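Local coordinates for protein cellulose 1,4-beta-cellobiosidase (Thermobifida fusca, PDB 4JJJ) that probably hydrolyses cellulose chains to cellobiose, this chain being the glycoside hydrolase family 48 catalytic domain of a larger cellobiohydrolase, at residues Ser33-Ile38 with Val615-Phe620; Asn100-Tyr105 with Val123-Asp128; Phe268-Lys273 with Trp315-Ser320. The protein carries 1 engineered substitution. All coordinates share one frame; numbering follows the deposited sequence.

In the fold
From the N terminus, the loop after strand 27-30 supplies the first half of interaction 1, which closes only near the end of the chain, where the 615-620 loop leads into helix 620-637. Inside this very long span, interaction 2 opens and closes early, pinching a short excursion around strand 117-118. Interaction 3 follows in series and brings the loop after helix 250-263 onto strand 314-317. Interactions 2 and 3 touch, their centres about 8 Å apart, and share two glucose units. Interaction 1 lies beyond the centre of the chain, its centre about 41 Å from that of interaction 2, beside a separate glucose site of the (α/α)6 domain.

Interaction 1. Residues Ser33-Ile38 with Val615-Phe620; sequences SVETMI and VERHRF. With ZN (zinc ion), chain Y; GLC (alpha-D-glucopyranose), chain C; BGC (beta-D-glucopyranose), chain B.
E35 and H618 meet through a two-pronged grip, the carboxylate of one holding both the ring and the backbone of the other. E35 OE2 receives H618 ND1 at 2.8 Å in a nearly straight bond, on its syn lone pair and in the plane of the imidazole. OE1 of E35 takes H618 N, also at 2.8 Å, from 25° out of the carboxylate plane. Carboxylate and ring are turned 32° apart, and a bend at chi2 of E35 (76°) brings both oxygens round to the 615-620 backbone. Beside them V34 N donates to H618 O at 3.0 Å, next to a single bridge between the backbones of S33 and R619.

I38 lies against two arginines. Its CG1 sits over the centre of the R617 guanidinium, 3.8 Å above the plane, while CD1 reaches R619 NE at 3.7 Å. R617 NH2 bonds M37 O at 3.0 Å on a lone pair, and one water links that same oxygen to R617 NE; NH1 pairs with E545. A leucine in place of R617 would probably cost M37 O its direct N-H donor, leave the water without the NE it accepts from, and deprive E545 of one arginine. R619 NH2 bridges to E40 and E545, and its guanidinium turns a face to C6 of a glucose modelled as two anomers. E616, its CB directed away from 33-38, binds zinc through OE2.

Since H618 NE2 also bonds D537, the ring has a carboxylate partner at each nitrogen, consistent with an imidazole that is doubly protonated and probably cationic.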
loop_
_atom_site.group_PDB
_atom_site.type_symbol
_atom_site.label_atom_id
_atom_site.label_comp_id
_atom_site.label_asym_id
_atom_site.label_seq_id
_atom_site.Cartn_x
_atom_site.Cartn_y
_atom_site.Cartn_z
ATOM N N SER A 33 12.004 6.453 5.079
ATOM C CA SER A 33 12.212 7.724 5.825
ATOM C C SER A 33 13.666 8.009 6.023
ATOM O O SER A 33 14.519 7.143 5.982
ATOM C CB SER A 33 11.492 7.701 7.193
ATOM O OG SER A 33 11.920 6.597 7.933
ATOM N N VAL A 34 13.959 9.276 6.294
ATOM C CA VAL A 34 15.323 9.675 6.582
ATOM C C VAL A 34 15.833 8.992 7.862
ATOM O O VAL A 34 16.960 8.386 7.865
ATOM C CB VAL A 34 15.438 11.216 6.687
ATOM C CG1 VAL A 34 16.796 11.585 7.240
ATOM C CG2 VAL A 34 15.220 11.902 5.370
ATOM N N GLU A 35 14.988 8.980 8.868
ATOM C CA GLU A 35 15.260 8.386 10.165
ATOM C C GLU A 35 15.136 6.875 10.038
ATOM O O GLU A 35 14.248 6.392 9.351
ATOM C CB GLU A 35 14.317 8.969 11.273
ATOM C CG GLU A 35 14.365 10.459 11.472
ATOM C CD GLU A 35 13.618 11.248 10.378
ATOM O OE1 GLU A 35 12.719 10.664 9.711
ATOM O OE2 GLU A 35 13.976 12.463 10.296
ATOM N N THR A 36 16.002 6.120 10.738
ATOM C CA THR A 36 16.020 4.704 10.651
ATOM C C THR A 36 15.075 3.972 11.576
ATOM O O THR A 36 14.593 2.925 11.233
ATOM C CB THR A 36 17.437 4.187 10.808
ATOM O OG1 THR A 36 18.011 4.778 11.998
ATOM C CG2 THR A 36 18.250 4.451 9.562
ATOM N N MET A 37 14.831 4.524 12.769
ATOM C CA MET A 37 13.990 3.803 13.805
ATOM C C MET A 37 12.532 4.194 13.663
ATOM O O MET A 37 12.089 5.227 14.218
ATOM C CB MET A 37 14.498 3.988 15.216
ATOM C CG MET A 37 13.725 3.143 16.265
ATOM S SD MET A 37 14.592 2.975 17.836
ATOM C CE MET A 37 13.405 2.022 18.733
ATOM N N ILE A 38 11.802 3.329 12.968
ATOM C CA ILE A 38 10.436 3.572 12.650
ATOM C C ILE A 38 9.802 2.232 12.346
ATOM O O ILE A 38 10.334 1.441 11.572
ATOM C CB ILE A 38 10.294 4.582 11.439
ATOM C CG1 ILE A 38 8.800 4.853 11.123
ATOM C CG2 ILE A 38 11.050 4.131 10.232
ATOM C CD1 ILE A 38 8.667 6.106 10.294
ATOM N N VAL A 615 9.711 12.871 18.348
ATOM C CA VAL A 615 10.574 12.873 17.175
ATOM C C VAL A 615 9.909 13.719 16.084
ATOM O O VAL A 615 8.699 13.899 16.093
ATOM C CB VAL A 615 10.801 11.429 16.681
ATOM C CG1 VAL A 615 11.463 10.535 17.727
ATOM C CG2 VAL A 615 9.530 10.765 16.221
ATOM N N GLU A 616 10.710 14.206 15.143
ATOM C CA GLU A 616 10.206 14.972 14.022
ATOM C C GLU A 616 10.660 14.197 12.775
ATOM O O GLU A 616 11.844 14.308 12.363
ATOM C CB GLU A 616 10.655 16.422 14.017
ATOM C CG GLU A 616 10.070 17.193 15.197
ATOM C CD GLU A 616 9.920 18.644 15.062
ATOM O OE1 GLU A 616 10.113 19.159 13.958
ATOM O OE2 GLU A 616 9.459 19.220 16.094
ATOM N N ARG A 617 9.773 13.346 12.205
ATOM C CA ARG A 617 10.171 12.403 11.190
ATOM C C ARG A 617 9.945 12.974 9.752
ATOM O O ARG A 617 9.010 13.771 9.528
ATOM C CB ARG A 617 9.351 11.092 11.325
ATOM C CG ARG A 617 9.832 10.262 12.504
ATOM C CD ARG A 617 8.815 9.301 12.933
ATOM N NE ARG A 617 9.406 8.212 13.732
ATOM C CZ ARG A 617 8.692 7.163 14.158
ATOM N NH1 ARG A 617 7.363 7.141 14.055
ATOM N NH2 ARG A 617 9.318 6.140 14.754
ATOM N N HIS A 618 10.764 12.495 8.854
ATOM C CA HIS A 618 10.751 12.879 7.412
ATOM C C HIS A 618 10.537 11.578 6.640
ATOM O O HIS A 618 11.445 10.959 6.083
ATOM C CB HIS A 618 12.052 13.569 7.095
ATOM C CG HIS A 618 12.241 14.791 7.926
ATOM N ND1 HIS A 618 12.856 14.702 9.138
ATOM C CD2 HIS A 618 11.889 16.107 7.797
ATOM C CE1 HIS A 618 12.871 15.879 9.734
ATOM N NE2 HIS A 618 12.332 16.759 8.921
ATOM N N ARG A 619 9.267 11.136 6.519
ATOM C CA ARG A 619 8.813 10.017 5.700
ATOM C C ARG A 619 8.816 10.476 4.257
ATOM O O ARG A 619 8.278 11.506 3.949
ATOM C CB ARG A 619 7.427 9.560 6.079
ATOM C CG ARG A 619 7.366 8.958 7.511
ATOM C CD ARG A 619 5.862 8.703 7.827
ATOM N NE ARG A 619 5.713 8.093 9.152
ATOM C CZ ARG A 619 5.640 8.753 10.288
ATOM N NH1 ARG A 619 5.721 10.059 10.324
ATOM N NH2 ARG A 619 5.472 8.055 11.397
ATOM N N PHE A 620 9.420 9.685 3.420
ATOM C CA PHE A 620 9.507 10.065 1.973
ATOM C C PHE A 620 8.155 10.430 1.358
ATOM O O PHE A 620 7.976 11.484 0.740
ATOM C CB PHE A 620 10.202 9.003 1.187
ATOM C CG PHE A 620 10.435 9.367 -0.266
ATOM C CD1 PHE A 620 11.456 10.276 -0.621
ATOM C CD2 PHE A 620 9.638 8.890 -1.304
ATOM C CE1 PHE A 620 11.692 10.648 -1.932
ATOM C CE2 PHE A 620 9.868 9.283 -2.614
ATOM C CZ PHE A 620 10.890 10.164 -2.937
HETATM ZN ZN ZN Y . 8.851 20.967 15.573
HETATM C C1 GLC C . 0.878 7.031 12.046
HETATM C C2 GLC C . 0.038 5.889 11.639
HETATM C C3 GLC C . 0.799 4.986 10.632
HETATM C C4 GLC C . 1.276 5.804 9.426
HETATM C C5 GLC C . 2.045 7.002 9.990
HETATM C C6 GLC C . 2.518 8.004 8.977
HETATM O O1 GLC C . 1.937 6.408 12.658
HETATM O O2 GLC C . -0.190 5.017 12.831
HETATM O O3 GLC C . 0.021 3.863 10.252
HETATM O O4 GLC C . 2.201 5.020 8.645
HETATM O O5 GLC C . 1.213 7.751 10.879
HETATM O O6 GLC C . 1.411 8.573 8.371
HETATM C C2 BGC B . -0.397 5.781 11.378
HETATM C C3 BGC B . 0.406 4.909 10.420
HETATM C C4 BGC B . 1.167 5.781 9.399
HETATM C C5 BGC B . 1.918 6.988 9.994
HETATM C C6 BGC B . 2.369 8.003 8.941
HETATM C C1 BGC B . 0.450 6.898 11.938
HETATM O O1 BGC B . -0.435 7.711 12.778
HETATM O O2 BGC B . -0.862 4.852 12.413
HETATM O O3 BGC B . -0.446 3.985 9.734
HETATM O O4 BGC B . 2.127 5.022 8.660
HETATM O O5 BGC B . 1.068 7.694 10.897
HETATM O O6 BGC B . 1.294 8.630 8.288
HETATM O O HOH W 1 12.203 7.946 14.034
HETATM O O HOH W 2 7.423 21.054 14.130
HETATM O O HOH W 3 10.168 22.502 15.330
HETATM O O HOH W 4 8.044 21.544 17.243
#

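Interaction 2. Residues Asn100-Tyr105 with Val123-Asp128; sequences NSPATY and VPVGQD. With BGC (beta-D-glucopyranose), chain D; BGC (beta-D-glucopyranose), chain E.
D128, whose CB packs against CG of P102 at 4.0 Å, has its carboxylate gripped on both oxygens: OD1 accepts from the backbone nitrogens of L130 and A131, and OD2 is bonded to the hydroxyls of Y97 and Y265. This fixes the side chain whose CB P102 rests on. P102 sets CD and CG against the backbone of the other segment, its CD 3.0 Å from G126 O. V125 sets both methyls against A103 O, CG1 and CG2 each 3.5 Å away; with CG1 opposite the backbone N (chi1 -179°), the fork straddles that carbonyl.

At the far end Y105 presents a ring face to V123. CG1 of V123 stands 3.9 Å from the centroid of the Y105 ring, 25° off its normal, a CH-pi contact, while CG2 rests at CD2 on the ring's rim. No direct hydrogen bond joins the two segments; water does the work instead, one molecule linking Y105 N to V123 O and a second linking N100 OD1 to D128 O. The amides of N100 and Q127 stack side by side, only 10° from parallel, with Q127 NE2 3.9 Å from N100 CG. Both residues also touch a neighbouring molecule in the crystal, which may influence how the amides are oriented.

The backbone of T104 meets the bound glycan: its N donates to O2 of one glucose unit, and its O accepts O6 of the next at 2.7 Å. The contact joins the loops on either side of strand 117-118, between helices 71-83 and 131-138, and lies along strand 314-317, where P102 bonds the backbone of R316 and A103 packs on I317.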
loop_
_atom_site.group_PDB
_atom_site.type_symbol
_atom_site.label_atom_id
_atom_site.label_comp_id
_atom_site.label_asym_id
_atom_site.label_seq_id
_atom_site.Cartn_x
_atom_site.Cartn_y
_atom_site.Cartn_z
ATOM N N ASN A 100 -4.447 -22.905 -15.505
ATOM C CA ASN A 100 -5.531 -23.759 -15.128
ATOM C C ASN A 100 -5.445 -24.360 -13.727
ATOM O O ASN A 100 -6.425 -24.878 -13.203
ATOM C CB ASN A 100 -5.673 -24.918 -16.142
ATOM C CG ASN A 100 -6.161 -24.481 -17.505
ATOM O OD1 ASN A 100 -6.415 -23.309 -17.831
ATOM N ND2 ASN A 100 -6.319 -25.466 -18.347
ATOM N N SER A 101 -4.283 -24.273 -13.101
ATOM C CA SER A 101 -4.109 -24.694 -11.727
ATOM C C SER A 101 -3.140 -23.681 -11.075
ATOM O O SER A 101 -1.911 -23.868 -10.990
ATOM C CB SER A 101 -3.545 -26.110 -11.673
ATOM O OG SER A 101 -3.626 -26.597 -10.369
ATOM N N PRO A 102 -3.712 -22.532 -10.725
ATOM C CA PRO A 102 -2.859 -21.426 -10.296
ATOM C C PRO A 102 -2.127 -21.536 -9.033
ATOM O O PRO A 102 -1.038 -20.945 -8.919
ATOM C CB PRO A 102 -3.824 -20.229 -10.227
ATOM C CG PRO A 102 -5.075 -20.640 -10.877
ATOM C CD PRO A 102 -5.131 -22.164 -10.833
ATOM N N ALA A 103 -2.667 -22.285 -8.077
ATOM C CA ALA A 103 -2.147 -22.321 -6.733
ATOM C C ALA A 103 -2.837 -23.458 -6.018
ATOM O O ALA A 103 -3.930 -23.885 -6.430
ATOM C CB ALA A 103 -2.401 -20.996 -6.019
ATOM N N THR A 104 -2.250 -23.894 -4.907
ATOM C CA THR A 104 -2.900 -24.777 -3.954
ATOM C C THR A 104 -3.412 -23.997 -2.786
ATOM O O THR A 104 -2.676 -23.201 -2.192
ATOM C CB THR A 104 -1.914 -25.917 -3.467
ATOM O OG1 THR A 104 -1.437 -26.639 -4.638
ATOM C CG2 THR A 104 -2.690 -26.872 -2.515
ATOM N N TYR A 105 -4.673 -24.206 -2.407
ATOM C CA TYR A 105 -5.187 -23.534 -1.256
ATOM C C TYR A 105 -4.449 -23.807 0.057
ATOM O O TYR A 105 -4.126 -24.967 0.373
ATOM C CB TYR A 105 -6.640 -23.929 -1.066
ATOM C CG TYR A 105 -7.339 -23.355 0.134
ATOM C CD1 TYR A 105 -7.822 -22.063 0.152
ATOM C CD2 TYR A 105 -7.600 -24.113 1.269
ATOM C CE1 TYR A 105 -8.434 -21.533 1.258
ATOM C CE2 TYR A 105 -8.259 -23.623 2.358
ATOM C CZ TYR A 105 -8.740 -22.355 2.391
ATOM O OH TYR A 105 -9.446 -21.901 3.473
ATOM N N VAL A 123 -9.718 -28.316 -1.719
ATOM C CA VAL A 123 -10.396 -27.046 -1.890
ATOM C C VAL A 123 -10.224 -26.615 -3.335
ATOM O O VAL A 123 -9.114 -26.502 -3.799
ATOM C CB VAL A 123 -9.837 -26.020 -0.925
ATOM C CG1 VAL A 123 -10.293 -24.643 -1.333
ATOM C CG2 VAL A 123 -10.237 -26.323 0.499
ATOM N N PRO A 124 -11.322 -26.469 -4.071
ATOM C CA PRO A 124 -11.227 -26.046 -5.454
ATOM C C PRO A 124 -10.621 -24.628 -5.629
ATOM O O PRO A 124 -10.970 -23.754 -4.879
ATOM C CB PRO A 124 -12.658 -26.105 -5.947
ATOM C CG PRO A 124 -13.409 -26.899 -4.950
ATOM C CD PRO A 124 -12.704 -26.822 -3.671
ATOM N N VAL A 125 -9.700 -24.532 -6.562
ATOM C CA VAL A 125 -9.087 -23.284 -7.047
ATOM C C VAL A 125 -9.551 -23.070 -8.484
ATOM O O VAL A 125 -9.580 -23.989 -9.375
ATOM C CB VAL A 125 -7.568 -23.328 -6.890
ATOM C CG1 VAL A 125 -6.799 -22.070 -7.332
ATOM C CG2 VAL A 125 -7.252 -23.637 -5.424
ATOM N N GLY A 126 -9.907 -21.804 -8.757
ATOM C CA GLY A 126 -10.324 -21.470 -10.113
ATOM C C GLY A 126 -9.232 -21.335 -11.132
ATOM O O GLY A 126 -8.036 -21.563 -10.840
ATOM N N GLN A 127 -9.641 -21.051 -12.346
ATOM C CA GLN A 127 -8.747 -20.807 -13.455
ATOM C C GLN A 127 -8.344 -19.295 -13.400
ATOM O O GLN A 127 -9.143 -18.427 -13.114
ATOM C CB GLN A 127 -9.440 -21.136 -14.781
ATOM C CG GLN A 127 -9.523 -22.716 -14.942
ATOM C CD GLN A 127 -10.105 -23.221 -16.276
ATOM O OE1 GLN A 127 -10.674 -22.445 -17.041
ATOM N NE2 GLN A 127 -9.978 -24.549 -16.541
ATOM N N ASP A 128 -7.080 -19.056 -13.668
ATOM C CA ASP A 128 -6.623 -17.693 -13.883
ATOM C C ASP A 128 -6.829 -17.265 -15.302
ATOM O O ASP A 128 -6.161 -17.829 -16.192
ATOM C CB ASP A 128 -5.079 -17.703 -13.573
ATOM C CG ASP A 128 -4.324 -16.421 -13.973
ATOM O OD1 ASP A 128 -4.836 -15.485 -14.589
ATOM O OD2 ASP A 128 -3.055 -16.443 -13.722
HETATM C C2 BGC D . 2.003 -23.582 -4.421
HETATM C C3 BGC D . 2.172 -25.114 -4.517
HETATM C C4 BGC D . 3.478 -25.537 -3.829
HETATM C C5 BGC D . 3.579 -24.929 -2.405
HETATM C C6 BGC D . 4.802 -25.251 -1.542
HETATM C C1 BGC D . 2.161 -23.128 -2.994
HETATM O O2 BGC D . 0.751 -23.298 -4.945
HETATM O O3 BGC D . 2.235 -25.517 -5.916
HETATM O O4 BGC D . 3.349 -26.991 -3.509
HETATM O O5 BGC D . 3.504 -23.467 -2.565
HETATM O O6 BGC D . 4.536 -25.456 -0.152
HETATM C C2 BGC E . 2.784 -19.593 0.002
HETATM C C3 BGC E . 3.112 -20.506 -1.172
HETATM C C4 BGC E . 1.803 -21.028 -1.819
HETATM C C5 BGC E . 0.911 -19.833 -2.167
HETATM C C6 BGC E . -0.500 -20.287 -2.673
HETATM C C1 BGC E . 1.906 -18.447 -0.497
HETATM O O2 BGC E . 4.015 -19.081 0.474
HETATM O O3 BGC E . 3.890 -21.610 -0.652
HETATM O O4 BGC E . 2.078 -21.685 -3.057
HETATM O O5 BGC E . 0.700 -19.059 -0.980
HETATM O O6 BGC E . -1.251 -20.953 -1.658
HETATM O O HOH W 5 -6.758 -20.479 -17.277
HETATM O O HOH W 6 -6.327 -26.496 -3.405
#

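Interaction 3. Residues Phe268-Lys273 with Trp315-Ser320. With BGC (beta-D-glucopyranose), chain E; BGC (beta-D-glucopyranose), chain F; BGC (beta-D-glucopyranose), chain D.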
loop_
_atom_site.group_PDB
_atom_site.type_symbol
_atom_site.label_atom_id
_atom_site.label_comp_id
_atom_site.label_asym_id
_atom_site.label_seq_id
_atom_site.Cartn_x
_atom_site.Cartn_y
_atom_site.Cartn_z
ATOM N N PHE A 268 -9.030 -10.072 -8.553
ATOM C CA PHE A 268 -9.491 -11.485 -8.476
ATOM C C PHE A 268 -9.463 -12.025 -7.072
ATOM O O PHE A 268 -8.539 -11.732 -6.311
ATOM C CB PHE A 268 -8.730 -12.362 -9.449
ATOM C CG PHE A 268 -9.098 -12.088 -10.826
ATOM C CD1 PHE A 268 -8.541 -10.984 -11.466
ATOM C CD2 PHE A 268 -10.053 -12.829 -11.504
ATOM C CE1 PHE A 268 -8.918 -10.645 -12.752
ATOM C CE2 PHE A 268 -10.419 -12.502 -12.794
ATOM C CZ PHE A 268 -9.861 -11.407 -13.440
ATOM N N ASP A 269 -10.385 -12.925 -6.766
ATOM C CA ASP A 269 -10.320 -13.684 -5.511
ATOM C C ASP A 269 -8.924 -14.354 -5.375
ATOM O O ASP A 269 -8.335 -14.773 -6.370
ATOM C CB ASP A 269 -11.418 -14.768 -5.534
ATOM C CG ASP A 269 -11.455 -15.580 -4.263
ATOM O OD1 ASP A 269 -12.079 -15.098 -3.282
ATOM O OD2 ASP A 269 -10.874 -16.679 -4.274
ATOM N N LYS A 270 -8.473 -14.529 -4.133
ATOM C CA LYS A 270 -7.176 -15.066 -3.884
ATOM C C LYS A 270 -6.935 -16.345 -4.690
ATOM O O LYS A 270 -5.877 -16.519 -5.275
ATOM C CB LYS A 270 -6.997 -15.301 -2.430
ATOM C CG LYS A 270 -5.626 -15.661 -1.949
ATOM C CD LYS A 270 -5.535 -15.960 -0.440
ATOM C CE LYS A 270 -4.134 -16.359 -0.029
ATOM N NZ LYS A 270 -4.094 -16.582 1.426
ATOM N N TYR A 271 -7.883 -17.287 -4.568
ATOM C CA TYR A 271 -7.742 -18.556 -5.235
ATOM C C TYR A 271 -8.725 -18.699 -6.405
ATOM O O TYR A 271 -9.124 -19.830 -6.797
ATOM C CB TYR A 271 -7.889 -19.707 -4.235
ATOM C CG TYR A 271 -6.732 -19.797 -3.291
ATOM C CD1 TYR A 271 -5.522 -20.283 -3.724
ATOM C CD2 TYR A 271 -6.873 -19.328 -1.946
ATOM C CE1 TYR A 271 -4.401 -20.311 -2.838
ATOM C CE2 TYR A 271 -5.776 -19.353 -1.078
ATOM C CZ TYR A 271 -4.560 -19.841 -1.570
ATOM O OH TYR A 271 -3.506 -19.873 -0.627
ATOM N N PHE A 272 -9.027 -17.599 -7.055
ATOM C CA PHE A 272 -9.862 -17.519 -8.212
ATOM C C PHE A 272 -11.211 -18.248 -7.983
ATOM O O PHE A 272 -11.720 -18.838 -8.911
ATOM C CB PHE A 272 -9.105 -18.035 -9.462
ATOM C CG PHE A 272 -7.915 -17.169 -9.838
ATOM C CD1 PHE A 272 -8.096 -16.024 -10.606
ATOM C CD2 PHE A 272 -6.617 -17.498 -9.381
ATOM C CE1 PHE A 272 -6.976 -15.219 -10.821
ATOM C CE2 PHE A 272 -5.518 -16.699 -9.653
ATOM C CZ PHE A 272 -5.729 -15.521 -10.346
ATOM N N LYS A 273 -11.714 -18.178 -6.775
ATOM C CA LYS A 273 -13.091 -18.661 -6.539
ATOM C C LYS A 273 -14.080 -17.774 -7.176
ATOM O O LYS A 273 -13.926 -16.549 -7.308
ATOM C CB LYS A 273 -13.409 -18.648 -5.098
ATOM C CG LYS A 273 -12.595 -19.513 -4.202
ATOM C CD LYS A 273 -12.855 -20.961 -4.290
ATOM C CE LYS A 273 -12.648 -21.650 -2.929
ATOM N NZ LYS A 273 -12.959 -23.092 -3.186
ATOM N N TRP A 315 3.191 -20.402 -9.102
ATOM C CA TRP A 315 1.858 -20.152 -8.680
ATOM C C TRP A 315 1.605 -18.599 -8.680
ATOM O O TRP A 315 2.547 -17.765 -8.750
ATOM C CB TRP A 315 1.603 -20.635 -7.278
ATOM C CG TRP A 315 2.582 -20.127 -6.309
ATOM C CD1 TRP A 315 3.795 -20.704 -6.020
ATOM C CD2 TRP A 315 2.507 -18.919 -5.547
ATOM N NE1 TRP A 315 4.497 -19.908 -5.114
ATOM C CE2 TRP A 315 3.679 -18.850 -4.742
ATOM C CE3 TRP A 315 1.540 -17.914 -5.403
ATOM C CZ2 TRP A 315 3.956 -17.781 -3.894
ATOM C CZ3 TRP A 315 1.784 -16.859 -4.529
ATOM C CH2 TRP A 315 3.012 -16.780 -3.772
ATOM N N ARG A 316 0.303 -18.276 -8.660
ATOM C CA ARG A 316 -0.197 -16.868 -8.597
ATOM C C ARG A 316 -1.456 -16.865 -7.804
ATOM O O ARG A 316 -2.305 -17.813 -7.890
ATOM C CB ARG A 316 -0.487 -16.280 -9.970
ATOM C CG ARG A 316 0.751 -16.205 -10.856
ATOM C CD ARG A 316 0.520 -15.626 -12.229
ATOM N NE ARG A 316 1.778 -15.742 -12.948
ATOM C CZ ARG A 316 2.011 -15.375 -14.200
ATOM N NH1 ARG A 316 1.082 -14.824 -14.979
ATOM N NH2 ARG A 316 3.220 -15.551 -14.701
ATOM N N ILE A 317 -1.656 -15.753 -7.044
ATOM C CA ILE A 317 -2.884 -15.523 -6.277
ATOM C C ILE A 317 -3.292 -14.089 -6.485
ATOM O O ILE A 317 -2.404 -13.233 -6.595
ATOM C CB ILE A 317 -2.804 -15.876 -4.810
ATOM C CG1 ILE A 317 -1.670 -15.057 -4.079
ATOM C CG2 ILE A 317 -2.535 -17.407 -4.595
ATOM C CD1 ILE A 317 -1.371 -15.409 -2.627
ATOM N N GLY A 318 -4.597 -13.826 -6.480
ATOM C CA GLY A 318 -5.168 -12.493 -6.248
ATOM C C GLY A 318 -5.273 -12.302 -4.801
ATOM O O GLY A 318 -4.509 -12.804 -4.007
ATOM N N SER A 319 -6.288 -11.523 -4.365
ATOM C CA SER A 319 -6.634 -11.432 -2.968
ATOM C C SER A 319 -8.098 -11.104 -2.835
ATOM O O SER A 319 -8.644 -10.413 -3.695
ATOM C CB SER A 319 -5.691 -10.616 -2.121
ATOM O OG SER A 319 -6.084 -9.297 -2.110
ATOM N N SER A 320 -8.735 -11.554 -1.775
ATOM C CA SER A 320 -10.178 -11.559 -1.698
ATOM C C SER A 320 -10.815 -10.357 -0.986
ATOM O O SER A 320 -12.041 -10.151 -1.123
ATOM C CB SER A 320 -10.628 -12.802 -0.927
ATOM O OG SER A 320 -10.210 -13.975 -1.635
HETATM C C2 BGC E . 2.784 -19.593 0.002
HETATM C C3 BGC E . 3.112 -20.506 -1.172
HETATM C C4 BGC E . 1.803 -21.028 -1.819
HETATM C C5 BGC E . 0.911 -19.833 -2.167
HETATM C C6 BGC E . -0.500 -20.287 -2.673
HETATM C C1 BGC E . 1.906 -18.447 -0.497
HETATM O O2 BGC E . 4.015 -19.081 0.474
HETATM O O3 BGC E . 3.890 -21.610 -0.652
HETATM O O4 BGC E . 2.078 -21.685 -3.057
HETATM O O5 BGC E . 0.700 -19.059 -0.980
HETATM O O6 BGC E . -1.251 -20.953 -1.658
HETATM C C2 BGC F . -0.617 -14.786 1.234
HETATM C C3 BGC F . -0.164 -16.229 1.163
HETATM C C4 BGC F . 1.102 -16.400 0.343
HETATM C C5 BGC F . 2.169 -15.420 0.757
HETATM C C6 BGC F . 3.380 -15.371 -0.097
HETATM C C1 BGC F . 0.576 -13.911 1.692
HETATM O O2 BGC F . -1.746 -14.591 2.076
HETATM O O3 BGC F . -1.229 -17.047 0.605
HETATM O O4 BGC F . 1.561 -17.764 0.634
HETATM O O5 BGC F . 1.639 -14.058 0.766
HETATM O O6 BGC F . 4.368 -14.506 0.431
HETATM C C2 BGC D . 2.003 -23.582 -4.421
HETATM C C3 BGC D . 2.172 -25.114 -4.517
HETATM C C4 BGC D . 3.478 -25.537 -3.829
HETATM C C5 BGC D . 3.579 -24.929 -2.405
HETATM C C6 BGC D . 4.802 -25.251 -1.542
HETATM C C1 BGC D . 2.161 -23.128 -2.994
HETATM O O2 BGC D . 0.751 -23.298 -4.945
HETATM O O3 BGC D . 2.235 -25.517 -5.916
HETATM O O4 BGC D . 3.349 -26.991 -3.509
HETATM O O5 BGC D . 3.504 -23.467 -2.565
HETATM O O6 BGC D . 4.536 -25.456 -0.152
HETATM O O HOH W 7 -4.798 -18.730 -6.909
#
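S320 OG links the two sides of this contact: it donates to D269 OD1 at 2.7 Å, coming from well above the carboxylate plane (71°), and accepts K270 N at 3.1 Å in a nearly straight bond. D269 heads an Asx turn overlaid on a type I beta turn that runs to F272. With the carboxyl carbon opposite the backbone N (chi1 -178°), D269 OD2 takes Y271 N and K273 N from opposite faces of its plane.

The turn thereby aims K270 and Y271 at the sugar. K270, fully extended, runs alongside I317 and donates from NZ to O2 of one glucose unit at 3.1 Å, with a weak bond to O3; E108 is its salt-bridge partner. Y271 OH donates to O6 of the preceding unit at 2.7 Å, the oxygen lying in the ring plane, and CE1 of the same tyrosine rests on I317 CG2 at 3.9 Å. From strand 314-317, W315 turns one indole face to O4 of that unit, 3.4 Å above the plane. Together these side chains line part of the glycan-binding site, probably the substrate tunnel of family 48 enzymes.

Farther out, Y385 and N379 bond the D269 carboxylate and so help to fix the turn. One water joins K270 O to R316 O, and the G318 N bond to K270 O is weak. G318 lies so close to F268 O that a beta carbon would collide with it. Its own carbonyl oxygen is buried without a hydrogen-bond partner, met by the CA-H of K270, with K270 CA 3.5 Å from G318 O.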